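Local coordinates for protein rutinosidase (Aspergillus niger, PDB 6I1A) that hydrolyses glycosidic bonds as a secreted family 5 glycoside hydrolase, a rutinosidase, and probably also acts on beta-1,3-glucans, at residues E271-S276 / P281-A286; T346-Q351 / K355-Y360. One frame throughout, in Å; residues are numbered along the deposited sequence.

Contact 1: residues E271-S276 / P281-A286; sequences EHMDSS and PEYILA. With EDO (1,2-ethanediol), chain S; EDO (1,2-ethanediol), chain T.
Tyr283, on helix 280-290, reaches into the loop 271-276 and meets Met273, Asp274 and Ser275 there. It contributes about half of the 172 Å² buried between the two segments. Its CG is anti to its own carbonyl carbon (chi1 -79°), which carries the ring off the helix to the loop.

Ser275 lies over one face of the ring. Its CB stands 4.1 Å from the centroid of the Tyr283 ring and 14° off the ring normal, a CH-pi contact displaced toward the rim. The hydroxyl of Ser275 is engaged elsewhere, with Tyr269 O and Thr309 N. The opposite face carries a 1,2-ethanediol, probably from the crystallisation liquor. Its C1 sits over the ring centre, 3.6 Å from Tyr283 CE1. Its O2 donates a hydrogen bond to Glu282 OE1.

Met273 makes a Met-aromatic contact from an oblique direction. Met273 SD lies 3.7 Å from Tyr283 CD2, and the two side chains run past each other in opposite directions. The bend at chi3 (76°) turns the methyl group away from the ring.

The phenol oxygen is tied to the loop through water. One water in the plane of the ring lies 2.7 Å from Tyr283 OH and accepts a 3.0 Å hydrogen bond from Asp274 N. Asp274 CB also touches the phenol directly, 3.7 Å from Tyr283 OH. The carboxylate of Asp274 leads away from the ring, to a salt bridge with Lys246 of the second subunit. Tyr247 of that subunit also packs on Tyr283.

This is a beta-alpha connection of the family 5 TIM barrel. An aromatic residue of helix 280-290 packs against the loop that follows strand 261-269, beside the interface with the second subunit.

Contact 2: residues T346-Q351 / K355-Y360; sequences TSVAGQ and KDYWCY. With EDO (1,2-ethanediol), chain L.
The loop 346-351 passes beside the short, weakly bonded helix at 355-358, and the backbones stay apart, with Val348 CA 9.2 Å from Tyr357 CA. Tyr357 spans this gap with its side chain. Its CG is anti to its carbonyl carbon (chi1 -59°), and the ring extends toward the loop.

The phenol donates a hydrogen bond to the loop backbone. Tyr357 OH lies 2.7 Å from Gln351 O. The C=O...donor angle is 156°, and the donor is tilted 20° from the carbonyl plane. Gln351 O lies at the edge of the ring, close to its plane; it is also 3.4 Å from Tyr357 CE1. The end of the Gln351 side chain leads away from the helix; the main-chain O takes the phenol.

Val348 adds the apolar part. Its CG2 branch comes within 3.8 Å of Tyr357 CE1, and the two side chains cross obliquely. This methyl sits between the backbone N and the carbonyl carbon of Val348. Val348 also rests on Gln307 of strand 299-308, while Tyr357 packs on Ile306 of the same strand and on Leu314. The tyrosine is therefore buried among side chains, and its hydroxyl is satisfied by the carbonyl of Gln351.

Asp356 OD2 accepts a hydrogen bond from Glu353 N, just before the helix.

The contact joins the loop after strand 334-337 to the short helix 355-358, beside strand 299-308 of the TIM barrel.

How the contacts relate
Both contacts join a loop that follows a barrel strand to the next helix, and in each a tyrosine from the helix does most of the joining. Contact 1 is partly buried and borders the second subunit; contact 2 is buried, and no other chain of the assembly touches it. Their centres lie 16 Å apart on the same side of the chain's centre. The loop after strand 299-308 serves both: Thr309 and Tyr310 meet contact 1, Asn312 and Leu314 meet contact 2. Helix 317-331 also touches both. The chemistry differs: contact 1 uses ring faces, sulfur and a water, whereas contact 2 relies on a direct bond to a carbonyl.

Contact 1: residues E271-S276 / P281-A286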
loop_
_atom_site.group_PDB
_atom_site.type_symbol
_atom_site.label_atom_id
_atom_site.label_comp_id
_atom_site.label_asym_id
_atom_site.label_seq_id
_atom_site.Cartn_x
_atom_site.Cartn_y
_atom_site.Cartn_z
ATOM N N GLU A 271 11.164 3.866 2.767
ATOM C CA GLU A 271 10.923 2.692 3.648
ATOM C C GLU A 271 9.628 2.000 3.226
ATOM O O GLU A 271 8.765 2.580 2.554
ATOM C CB GLU A 271 10.847 3.112 5.109
ATOM C CG GLU A 271 9.724 4.083 5.407
ATOM C CD GLU A 271 9.760 4.683 6.822
ATOM O OE1 GLU A 271 10.788 4.590 7.493
ATOM O OE2 GLU A 271 8.760 5.367 7.163
ATOM N N HIS A 272 9.475 0.768 3.734
ATOM C CA HIS A 272 8.187 0.033 3.721
ATOM C C HIS A 272 7.733 -0.411 2.322
ATOM O O HIS A 272 6.544 -0.620 2.103
ATOM C CB HIS A 272 7.078 0.867 4.399
ATOM C CG HIS A 272 7.397 1.158 5.828
ATOM N ND1 HIS A 272 6.847 2.253 6.497
ATOM C CD2 HIS A 272 8.138 0.476 6.726
ATOM C CE1 HIS A 272 7.280 2.229 7.730
ATOM N NE2 HIS A 272 8.064 1.159 7.919
ATOM N N MET A 273 8.681 -0.583 1.400
ATOM C CA MET A 273 8.334 -1.104 0.073
ATOM C C MET A 273 9.616 -1.661 -0.552
ATOM O O MET A 273 10.698 -1.358 -0.129
ATOM C CB MET A 273 7.700 -0.026 -0.817
ATOM C CG MET A 273 8.645 1.103 -1.101
ATOM S SD MET A 273 7.847 2.546 -1.877
ATOM C CE MET A 273 7.012 3.233 -0.455
ATOM N N ASP A 274 9.423 -2.424 -1.619
ATOM C CA ASP A 274 10.539 -3.050 -2.363
ATOM C C ASP A 274 11.048 -2.121 -3.455
ATOM O O ASP A 274 11.372 -2.542 -4.601
ATOM C CB ASP A 274 10.054 -4.391 -2.869
ATOM C CG ASP A 274 9.836 -5.396 -1.750
ATOM O OD1 ASP A 274 10.664 -5.378 -0.821
ATOM O OD2 ASP A 274 8.867 -6.126 -1.850
ATOM N N SER A 275 11.178 -0.832 -3.134
ATOM C CA SER A 275 11.722 0.134 -4.075
ATOM C C SER A 275 13.261 0.057 -4.153
ATOM O O SER A 275 13.917 -0.200 -3.129
ATOM C CB SER A 275 11.284 1.514 -3.745
ATOM O OG SER A 275 11.726 1.861 -2.460
ATOM N N SER A 276 13.777 0.345 -5.334
ATOM C CA SER A 276 15.218 0.477 -5.576
ATOM C C SER A 276 15.467 1.706 -6.434
ATOM O O SER A 276 14.535 2.241 -7.064
ATOM C CB SER A 276 15.746 -0.769 -6.291
ATOM O OG SER A 276 15.173 -0.853 -7.584
ATOM N N PRO A 281 11.225 4.700 -10.972
ATOM C CA PRO A 281 10.219 5.309 -11.840
ATOM C C PRO A 281 8.890 4.550 -11.901
ATOM O O PRO A 281 7.855 5.168 -12.190
ATOM C CB PRO A 281 10.918 5.409 -13.220
ATOM C CG PRO A 281 12.393 5.398 -12.838
ATOM C CD PRO A 281 12.512 4.461 -11.663
ATOM N N GLU A 282 8.925 3.232 -11.684
ATOM C CA GLU A 282 7.709 2.405 -11.604
ATOM C C GLU A 282 6.874 2.798 -10.396
ATOM O O GLU A 282 5.625 2.919 -10.520
ATOM C CB GLU A 282 8.053 0.919 -11.558
ATOM C CG GLU A 282 8.734 0.436 -12.812
ATOM C CD GLU A 282 9.408 -0.922 -12.644
ATOM O OE1 GLU A 282 9.022 -1.682 -11.787
ATOM O OE2 GLU A 282 10.437 -1.123 -13.312
ATOM N N TYR A 283 7.524 3.018 -9.293
ATOM C CA TYR A 283 6.825 3.415 -8.029
ATOM C C TYR A 283 6.287 4.837 -8.171
ATOM O O TYR A 283 5.160 5.172 -7.706
ATOM C CB TYR A 283 7.736 3.283 -6.818
ATOM C CG TYR A 283 7.868 1.868 -6.316
ATOM C CD1 TYR A 283 8.796 0.991 -6.837
ATOM C CD2 TYR A 283 7.014 1.395 -5.347
ATOM C CE1 TYR A 283 8.858 -0.328 -6.438
ATOM C CE2 TYR A 283 7.097 0.081 -4.894
ATOM C CZ TYR A 283 8.045 -0.772 -5.419
ATOM O OH TYR A 283 8.106 -2.111 -5.043
ATOM N N ILE A 284 7.059 5.725 -8.798
ATOM C CA ILE A 284 6.603 7.108 -9.061
ATOM C C ILE A 284 5.355 7.063 -9.950
ATOM O O ILE A 284 4.335 7.752 -9.680
ATOM C CB ILE A 284 7.759 7.915 -9.693
ATOM C CG1 ILE A 284 8.817 8.237 -8.635
ATOM C CG2 ILE A 284 7.303 9.198 -10.378
ATOM C CD1 ILE A 284 10.134 8.755 -9.193
ATOM N N LEU A 285 5.431 6.314 -11.061
ATOM C CA LEU A 285 4.282 6.249 -11.966
ATOM C C LEU A 285 3.070 5.622 -11.250
ATOM O O LEU A 285 1.942 6.104 -11.466
ATOM C CB LEU A 285 4.655 5.461 -13.232
ATOM C CG LEU A 285 3.554 5.342 -14.295
ATOM C CD1 LEU A 285 3.137 6.719 -14.771
ATOM C CD2 LEU A 285 4.042 4.498 -15.461
ATOM N N ALA A 286 3.248 4.632 -10.391
ATOM C CA ALA A 286 2.135 4.022 -9.650
ATOM C C ALA A 286 1.426 5.081 -8.782
ATOM O O ALA A 286 0.170 5.191 -8.760
ATOM C CB ALA A 286 2.610 2.845 -8.819
HETATM C C1 EDO S . 5.831 -0.442 -8.380
HETATM O O1 EDO S . 4.429 -0.472 -8.610
HETATM C C2 EDO S . 6.495 -1.670 -8.829
HETATM O O2 EDO S . 6.704 -1.739 -10.186
HETATM C C1 EDO T . 8.034 1.313 11.650
HETATM O O1 EDO T . 8.198 2.288 10.573
HETATM C C2 EDO T . 8.982 0.175 11.642
HETATM O O2 EDO T . 9.177 -0.397 10.352
HETATM O O HOH W 1 6.733 -3.015 -2.881
#

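Contact 2: residues T346-Q351 / K355-Y360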
loop_
_atom_site.group_PDB
_atom_site.type_symbol
_atom_site.label_atom_id
_atom_site.label_comp_id
_atom_site.label_asym_id
_atom_site.label_seq_id
_atom_site.Cartn_x
_atom_site.Cartn_y
_atom_site.Cartn_z
ATOM N N THR A 346 23.275 10.466 7.334
ATOM C CA THR A 346 22.740 9.127 7.654
ATOM C C THR A 346 22.958 8.206 6.426
ATOM O O THR A 346 22.700 8.597 5.276
ATOM C CB THR A 346 21.247 9.155 8.001
ATOM O OG1 THR A 346 21.055 10.091 9.072
ATOM C CG2 THR A 346 20.714 7.788 8.405
ATOM N N SER A 347 23.490 6.998 6.662
ATOM C CA SER A 347 23.646 6.001 5.578
ATOM C C SER A 347 22.310 5.573 4.935
ATOM O O SER A 347 21.247 5.636 5.582
ATOM C CB SER A 347 24.328 4.784 6.147
ATOM O OG SER A 347 24.843 4.079 5.059
ATOM N N VAL A 348 22.329 5.280 3.632
ATOM C CA VAL A 348 21.168 4.678 2.934
ATOM C C VAL A 348 21.514 3.218 2.612
ATOM O O VAL A 348 22.704 2.933 2.470
ATOM C CB VAL A 348 20.795 5.500 1.687
ATOM C CG1 VAL A 348 20.539 6.966 2.065
ATOM C CG2 VAL A 348 21.851 5.363 0.603
ATOM N N ALA A 349 20.515 2.398 2.323
ATOM C CA ALA A 349 20.754 1.035 1.804
ATOM C C ALA A 349 21.331 1.197 0.386
ATOM O O ALA A 349 20.700 1.796 -0.479
ATOM C CB ALA A 349 19.474 0.247 1.815
ATOM N N GLY A 350 22.468 0.539 0.065
ATOM C CA GLY A 350 23.159 0.767 -1.214
ATOM C C GLY A 350 24.288 1.752 -1.045
ATOM O O GLY A 350 25.055 1.569 -0.088
ATOM N N GLN A 351 24.477 2.698 -1.935
ATOM C CA GLN A 351 25.658 3.565 -2.005
ATOM C C GLN A 351 25.273 4.927 -1.444
ATOM O O GLN A 351 24.232 5.450 -1.884
ATOM C CB GLN A 351 26.130 3.807 -3.440
ATOM C CG GLN A 351 26.658 2.575 -4.152
ATOM C CD GLN A 351 28.030 2.193 -3.654
ATOM O OE1 GLN A 351 28.820 3.047 -3.245
ATOM N NE2 GLN A 351 28.326 0.903 -3.662
ATOM N N LYS A 355 22.454 12.949 2.261
ATOM C CA LYS A 355 22.762 14.174 1.549
ATOM C C LYS A 355 22.954 13.995 0.041
ATOM O O LYS A 355 22.761 14.945 -0.698
ATOM C CB LYS A 355 23.928 14.935 2.171
ATOM C CG LYS A 355 25.268 14.217 2.089
ATOM C CD LYS A 355 26.412 14.997 2.685
ATOM C CE LYS A 355 27.697 14.189 2.705
ATOM N NZ LYS A 355 27.948 13.553 1.380
ATOM N N ASP A 356 23.308 12.798 -0.423
ATOM C CA ASP A 356 23.454 12.557 -1.867
ATOM C C ASP A 356 22.099 12.503 -2.600
ATOM O O ASP A 356 22.096 12.709 -3.804
ATOM C CB ASP A 356 24.206 11.229 -2.070
ATOM C CG ASP A 356 25.639 11.253 -1.521
ATOM O OD1 ASP A 356 26.295 12.267 -1.710
ATOM O OD2 ASP A 356 26.000 10.285 -0.879
ATOM N N TYR A 357 20.989 12.239 -1.885
ATOM C CA TYR A 357 19.671 11.985 -2.501
ATOM C C TYR A 357 18.653 13.056 -2.095
ATOM O O TYR A 357 17.642 13.106 -2.789
ATOM C CB TYR A 357 19.128 10.607 -2.105
ATOM C CG TYR A 357 20.069 9.476 -2.533
ATOM C CD1 TYR A 357 21.077 9.045 -1.694
ATOM C CD2 TYR A 357 19.940 8.888 -3.787
ATOM C CE1 TYR A 357 21.925 8.006 -2.084
ATOM C CE2 TYR A 357 20.789 7.869 -4.201
ATOM C CZ TYR A 357 21.764 7.452 -3.340
ATOM O OH TYR A 357 22.580 6.419 -3.762
ATOM N N TRP A 358 18.895 13.847 -1.066
ATOM C CA TRP A 358 17.880 14.790 -0.499
ATOM C C TRP A 358 18.251 16.261 -0.677
ATOM O O TRP A 358 17.458 17.098 -0.197
ATOM C CB TRP A 358 17.648 14.454 0.967
ATOM C CG TRP A 358 17.006 13.149 1.248
ATOM C CD1 TRP A 358 17.620 11.944 1.273
ATOM C CD2 TRP A 358 15.638 12.921 1.579
ATOM N NE1 TRP A 358 16.708 10.971 1.613
ATOM C CE2 TRP A 358 15.453 11.550 1.786
ATOM C CE3 TRP A 358 14.515 13.771 1.665
ATOM C CZ2 TRP A 358 14.222 10.992 2.136
ATOM C CZ3 TRP A 358 13.306 13.221 2.015
ATOM C CH2 TRP A 358 13.136 11.866 2.258
ATOM N N CYS A 359 19.368 16.611 -1.322
ATOM C CA CYS A 359 19.809 18.013 -1.470
ATOM C C CYS A 359 19.560 18.496 -2.866
ATOM O O CYS A 359 20.299 18.136 -3.820
ATOM C CB CYS A 359 21.263 18.151 -1.089
ATOM S SG CYS A 359 21.747 19.891 -1.098
ATOM N N TYR A 360 18.533 19.280 -3.083
ATOM C CA TYR A 360 18.210 19.729 -4.437
ATOM C C TYR A 360 19.302 20.630 -5.020
ATOM O O TYR A 360 19.534 20.619 -6.206
ATOM C CB TYR A 360 16.866 20.448 -4.465
ATOM C CG TYR A 360 16.201 20.454 -5.801
ATOM C CD1 TYR A 360 15.473 19.369 -6.238
ATOM C CD2 TYR A 360 16.360 21.499 -6.696
ATOM C CE1 TYR A 360 14.824 19.368 -7.456
ATOM C CE2 TYR A 360 15.719 21.528 -7.925
ATOM C CZ TYR A 360 14.923 20.453 -8.315
ATOM O OH TYR A 360 14.252 20.433 -9.511
HETATM C C1 EDO L . 13.362 22.531 -11.888
HETATM O O1 EDO L . 14.476 22.385 -11.111
HETATM C C2 EDO L . 13.413 21.822 -13.171
HETATM O O2 EDO L . 12.113 21.910 -13.798
#